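Local coordinates for archaeal flagellar ATP-binding protein FlaH (Methanocaldococcus jannaschii DSM 2661, PDB 4WIA) that probably binds ATP and magnesium as a P-loop accessory ATPase of the archaeal flagellum (archaellum), with a suggested regulatory role in its assembly, at residues A[120-131]-A[157-168]. Numbering follows the deposited sequence.
With SO4 (sulfate ion), chain F.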
loop_
_atom_site.group_PDB
_atom_site.type_symbol
_atom_site.label_atom_id
_atom_site.label_comp_id
_atom_site.label_asym_id
_atom_site.label_seq_id
_atom_site.Cartn_x
_atom_site.Cartn_y
_atom_site.Cartn_z
ATOM N N GLU A 120 -18.730 -4.884 -11.893
ATOM C CA GLU A 120 -18.404 -5.304 -10.527
ATOM C C GLU A 120 -17.124 -4.623 -10.031
ATOM O O GLU A 120 -16.889 -4.597 -8.861
ATOM C CB GLU A 120 -18.210 -6.819 -10.441
ATOM C CG GLU A 120 -19.340 -7.671 -11.031
ATOM C CD GLU A 120 -18.959 -9.151 -10.998
ATOM O OE1 GLU A 120 -19.699 -9.940 -10.404
ATOM O OE2 GLU A 120 -17.885 -9.506 -11.528
ATOM N N LYS A 121 -16.317 -4.032 -10.895
ATOM C CA LYS A 121 -15.075 -3.402 -10.436
ATOM C C LYS A 121 -15.287 -1.960 -10.082
ATOM O O LYS A 121 -16.363 -1.413 -10.378
ATOM C CB LYS A 121 -13.983 -3.505 -11.507
ATOM C CG LYS A 121 -13.743 -4.893 -12.046
ATOM C CD LYS A 121 -13.580 -5.895 -10.932
ATOM C CE LYS A 121 -12.963 -7.166 -11.473
ATOM N NZ LYS A 121 -13.047 -8.246 -10.453
ATOM N N ASP A 122 -14.286 -1.345 -9.399
ATOM C CA ASP A 122 -14.411 0.041 -8.912
ATOM C C ASP A 122 -14.288 0.993 -10.046
ATOM O O ASP A 122 -14.920 2.036 -10.056
ATOM C CB ASP A 122 -13.370 0.376 -7.865
ATOM C CG ASP A 122 -13.427 -0.546 -6.671
ATOM O OD1 ASP A 122 -14.553 -0.809 -6.174
ATOM O OD2 ASP A 122 -12.348 -1.045 -6.276
ATOM N N VAL A 123 -13.521 0.639 -11.044
ATOM C CA VAL A 123 -13.167 1.567 -12.080
ATOM C C VAL A 123 -13.313 0.855 -13.376
ATOM O O VAL A 123 -12.773 -0.236 -13.515
ATOM C CB VAL A 123 -11.679 2.002 -11.933
ATOM C CG1 VAL A 123 -11.275 2.945 -13.043
ATOM C CG2 VAL A 123 -11.445 2.694 -10.588
ATOM N N ILE A 124 -13.962 1.489 -14.355
ATOM C CA ILE A 124 -14.113 0.875 -15.658
ATOM C C ILE A 124 -13.589 1.773 -16.740
ATOM O O ILE A 124 -14.022 2.907 -16.879
ATOM C CB ILE A 124 -15.601 0.548 -15.937
ATOM C CG1 ILE A 124 -16.169 -0.343 -14.809
ATOM C CG2 ILE A 124 -15.754 -0.149 -17.268
ATOM C CD1 ILE A 124 -16.858 0.420 -13.713
ATOM N N ILE A 125 -12.684 1.240 -17.563
ATOM C CA ILE A 125 -12.021 2.047 -18.576
ATOM C C ILE A 125 -12.437 1.562 -19.982
ATOM O O ILE A 125 -12.271 0.386 -20.243
ATOM C CB ILE A 125 -10.511 1.901 -18.389
ATOM C CG1 ILE A 125 -10.103 2.502 -17.040
ATOM C CG2 ILE A 125 -9.752 2.596 -19.497
ATOM C CD1 ILE A 125 -8.662 2.332 -16.607
ATOM N N PHE A 126 -12.850 2.477 -20.884
ATOM C CA PHE A 126 -13.056 2.149 -22.262
ATOM C C PHE A 126 -12.067 2.897 -23.136
ATOM O O PHE A 126 -12.180 4.098 -23.312
ATOM C CB PHE A 126 -14.484 2.490 -22.724
ATOM C CG PHE A 126 -15.536 1.792 -21.914
ATOM C CD1 PHE A 126 -15.871 0.510 -22.196
ATOM C CD2 PHE A 126 -16.080 2.377 -20.803
ATOM C CE1 PHE A 126 -16.796 -0.193 -21.446
ATOM C CE2 PHE A 126 -16.985 1.676 -20.027
ATOM C CZ PHE A 126 -17.327 0.374 -20.353
ATOM N N ASP A 127 -11.112 2.167 -23.704
ATOM C CA ASP A 127 -10.118 2.766 -24.553
ATOM C C ASP A 127 -10.146 1.990 -25.872
ATOM O O ASP A 127 -9.380 1.038 -26.007
ATOM C CB ASP A 127 -8.753 2.625 -23.850
ATOM C CG ASP A 127 -7.606 3.175 -24.674
ATOM O OD1 ASP A 127 -7.884 4.065 -25.509
ATOM O OD2 ASP A 127 -6.438 2.738 -24.473
ATOM N N SER A 128 -10.996 2.325 -26.849
ATOM C CA SER A 128 -11.608 3.615 -27.107
ATOM C C SER A 128 -13.134 3.505 -27.115
ATOM O O SER A 128 -13.707 2.618 -27.770
ATOM C CB SER A 128 -11.130 4.022 -28.506
ATOM O OG SER A 128 -11.949 4.990 -29.155
ATOM N N ILE A 129 -13.796 4.424 -26.432
ATOM C CA ILE A 129 -15.228 4.504 -26.517
ATOM C C ILE A 129 -15.616 5.092 -27.879
ATOM O O ILE A 129 -16.619 4.679 -28.458
ATOM C CB ILE A 129 -15.852 5.287 -25.362
ATOM C CG1 ILE A 129 -17.310 4.911 -25.169
ATOM C CG2 ILE A 129 -15.792 6.769 -25.635
ATOM C CD1 ILE A 129 -17.572 3.462 -24.827
ATOM N N SER A 130 -14.788 5.976 -28.437
ATOM C CA SER A 130 -15.082 6.540 -29.759
ATOM C C SER A 130 -15.104 5.467 -30.867
ATOM O O SER A 130 -15.998 5.497 -31.729
ATOM C CB SER A 130 -14.159 7.718 -30.125
ATOM O OG SER A 130 -12.823 7.323 -30.365
ATOM N N ALA A 131 -14.184 4.498 -30.835
ATOM C CA ALA A 131 -14.224 3.390 -31.804
ATOM C C ALA A 131 -15.491 2.537 -31.627
ATOM O O ALA A 131 -16.114 2.123 -32.615
ATOM C CB ALA A 131 -13.000 2.524 -31.694
ATOM N N LYS A 157 -18.926 4.298 -8.665
ATOM C CA LYS A 157 -17.927 3.826 -9.587
ATOM C C LYS A 157 -17.317 4.978 -10.355
ATOM O O LYS A 157 -17.889 6.052 -10.459
ATOM C CB LYS A 157 -18.538 2.888 -10.645
ATOM C CG LYS A 157 -19.540 1.850 -10.191
ATOM C CD LYS A 157 -18.820 0.689 -9.578
ATOM C CE LYS A 157 -19.783 -0.393 -9.170
ATOM N NZ LYS A 157 -18.862 -1.478 -8.847
ATOM N N ILE A 158 -16.194 4.680 -10.962
ATOM C CA ILE A 158 -15.531 5.611 -11.810
ATOM C C ILE A 158 -15.454 5.056 -13.213
ATOM O O ILE A 158 -15.088 3.932 -13.369
ATOM C CB ILE A 158 -14.097 5.866 -11.289
ATOM C CG1 ILE A 158 -14.190 6.658 -9.993
ATOM C CG2 ILE A 158 -13.282 6.637 -12.321
ATOM C CD1 ILE A 158 -12.950 6.590 -9.119
ATOM N N ILE A 159 -15.774 5.874 -14.213
ATOM C CA ILE A 159 -15.636 5.465 -15.595
ATOM C C ILE A 159 -14.716 6.384 -16.373
ATOM O O ILE A 159 -14.773 7.585 -16.240
ATOM C CB ILE A 159 -17.018 5.369 -16.287
ATOM C CG1 ILE A 159 -17.776 4.212 -15.680
ATOM C CG2 ILE A 159 -16.881 5.136 -17.783
ATOM C CD1 ILE A 159 -19.203 4.087 -16.139
ATOM N N ILE A 160 -13.879 5.796 -17.219
ATOM C CA ILE A 160 -12.918 6.553 -17.942
ATOM C C ILE A 160 -12.985 6.101 -19.387
ATOM O O ILE A 160 -12.778 4.938 -19.627
ATOM C CB ILE A 160 -11.469 6.265 -17.373
ATOM C CG1 ILE A 160 -11.404 6.554 -15.879
ATOM C CG2 ILE A 160 -10.453 7.107 -18.099
ATOM C CD1 ILE A 160 -10.065 6.235 -15.193
ATOM N N CYS A 161 -13.184 7.028 -20.334
ATOM C CA CYS A 161 -13.160 6.706 -21.751
ATOM C C CYS A 161 -12.173 7.561 -22.513
ATOM O O CYS A 161 -11.976 8.737 -22.221
ATOM C CB CYS A 161 -14.501 6.968 -22.393
ATOM S SG CYS A 161 -15.961 6.232 -21.630
ATOM N N THR A 162 -11.581 6.984 -23.547
ATOM C CA THR A 162 -10.868 7.792 -24.513
ATOM C C THR A 162 -11.737 8.033 -25.763
ATOM O O THR A 162 -12.493 7.172 -26.177
ATOM C CB THR A 162 -9.547 7.155 -24.900
ATOM O OG1 THR A 162 -9.791 5.960 -25.621
ATOM C CG2 THR A 162 -8.725 6.806 -23.633
ATOM N N VAL A 163 -11.529 9.194 -26.364
ATOM C CA VAL A 163 -12.238 9.613 -27.519
ATOM C C VAL A 163 -11.245 10.171 -28.530
ATOM O O VAL A 163 -10.460 11.072 -28.195
ATOM C CB VAL A 163 -13.182 10.746 -27.112
ATOM C CG1 VAL A 163 -13.779 11.435 -28.347
ATOM C CG2 VAL A 163 -14.270 10.236 -26.192
ATOM N N ASN A 164 -11.249 9.637 -29.747
ATOM C CA ASN A 164 -10.509 10.232 -30.845
ATOM C C ASN A 164 -11.476 11.071 -31.648
ATOM O O ASN A 164 -12.380 10.537 -32.263
ATOM C CB ASN A 164 -9.868 9.152 -31.705
ATOM C CG ASN A 164 -9.127 9.718 -32.923
ATOM O OD1 ASN A 164 -9.289 10.877 -33.313
ATOM N ND2 ASN A 164 -8.304 8.880 -33.533
ATOM N N PRO A 165 -11.305 12.399 -31.651
ATOM C CA PRO A 165 -12.345 13.217 -32.272
ATOM C C PRO A 165 -12.484 13.011 -33.785
ATOM O O PRO A 165 -13.510 13.385 -34.339
ATOM C CB PRO A 165 -11.908 14.666 -31.944
ATOM C CG PRO A 165 -10.446 14.583 -31.687
ATOM C CD PRO A 165 -10.224 13.224 -31.085
ATOM N N LYS A 166 -11.476 12.407 -34.427
ATOM C CA LYS A 166 -11.552 12.075 -35.851
ATOM C C LYS A 166 -12.569 10.979 -36.215
ATOM O O LYS A 166 -12.868 10.729 -37.400
ATOM C CB LYS A 166 -10.193 11.676 -36.393
ATOM C CG LYS A 166 -9.278 12.860 -36.624
ATOM C CD LYS A 166 -7.829 12.428 -36.834
ATOM C CE LYS A 166 -7.046 13.435 -37.643
ATOM N NZ LYS A 166 -7.499 13.428 -39.061
ATOM N N GLU A 167 -13.075 10.318 -35.198
ATOM C CA GLU A 167 -13.853 9.128 -35.396
ATOM C C GLU A 167 -15.307 9.495 -35.265
ATOM O O GLU A 167 -16.135 8.705 -35.653
ATOM C CB GLU A 167 -13.517 8.065 -34.350
ATOM C CG GLU A 167 -12.315 7.171 -34.646
ATOM C CD GLU A 167 -12.112 6.037 -33.623
ATOM O OE1 GLU A 167 -11.620 4.957 -34.022
ATOM O OE2 GLU A 167 -12.404 6.196 -32.433
ATOM N N LEU A 168 -15.624 10.683 -34.742
ATOM C CA LEU A 168 -17.004 11.064 -34.487
ATOM C C LEU A 168 -17.275 12.496 -34.890
ATOM O O LEU A 168 -16.386 13.346 -34.803
ATOM C CB LEU A 168 -17.314 10.930 -33.005
ATOM C CG LEU A 168 -17.129 9.555 -32.388
ATOM C CD1 LEU A 168 -17.394 9.673 -30.901
ATOM C CD2 LEU A 168 -18.046 8.527 -33.010
HETATM S S SO4 F . -7.103 6.460 -30.798
HETATM O O1 SO4 F . -6.791 7.896 -30.733
HETATM O O2 SO4 F . -5.950 5.508 -30.866
HETATM O O3 SO4 F . -7.823 6.405 -32.099
HETATM O O4 SO4 F . -7.964 5.968 -29.655
HETATM O O HOH W 1 -17.239 -0.276 -6.496
#
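Ser130 and Asn164 meet where the parallel strands 123-127 and 158-163 give way to loop and helix. With chi1 at 70°, Ser130 OG lies between its backbone N and carbonyl carbon, a position that turns it toward 157-168. There it accepts an almost straight bond from Asn164 N (2.9 Å). Glu167 OE2 is modelled so close to this hydroxyl that the detail of their bond is doubtful, while Leu168 CD1 packs on Ser130 CB. Serine suits this buried spot because it is small and its OG can satisfy a backbone N-H, perhaps while also serving the carboxylate. The carboxylate lies beside the first turn of helix 129-134, whose N-cap Ser128 takes Ala131 N on its OG (2.8 Å).

Thr162, next in buried surface, is held from two directions. Its N donates to Phe126 O, and its OG1 to Asp127 OD1 at 2.7 Å, meeting the anti side of the carboxylate 21° out of plane. Asp127 OD2 is bound by Ser41 and Tyr60, so the threonine hydroxyl probably helps fix the rotation of this acid. A cis peptide bond joins Asp127 to Ser128 just beyond the strand.

At the other end Lys157, bent at chi2, folds back until NZ reaches Lys121 O (2.9 Å) from above the carbonyl plane. Its long chain and multi-donor amino group also serve Tyr119 O and a water.

Between these ends the strands run 8° apart in regular parallel pairing. Beta-branched residues suit them: Ile125 CG1 lies alongside Ile160 CB (4.0 Å) on the face toward helix 40-53. Aromatic Phe126 fills the face toward helix 142-153, its ring edge against Ile159 CG2. Neighbouring central strands, with Asp127 bonded to P-loop Ser41, are characteristic of the RecA/KaiC-like P-loop NTPase core, where an acid ending a strand in this way is consistent with Walker B.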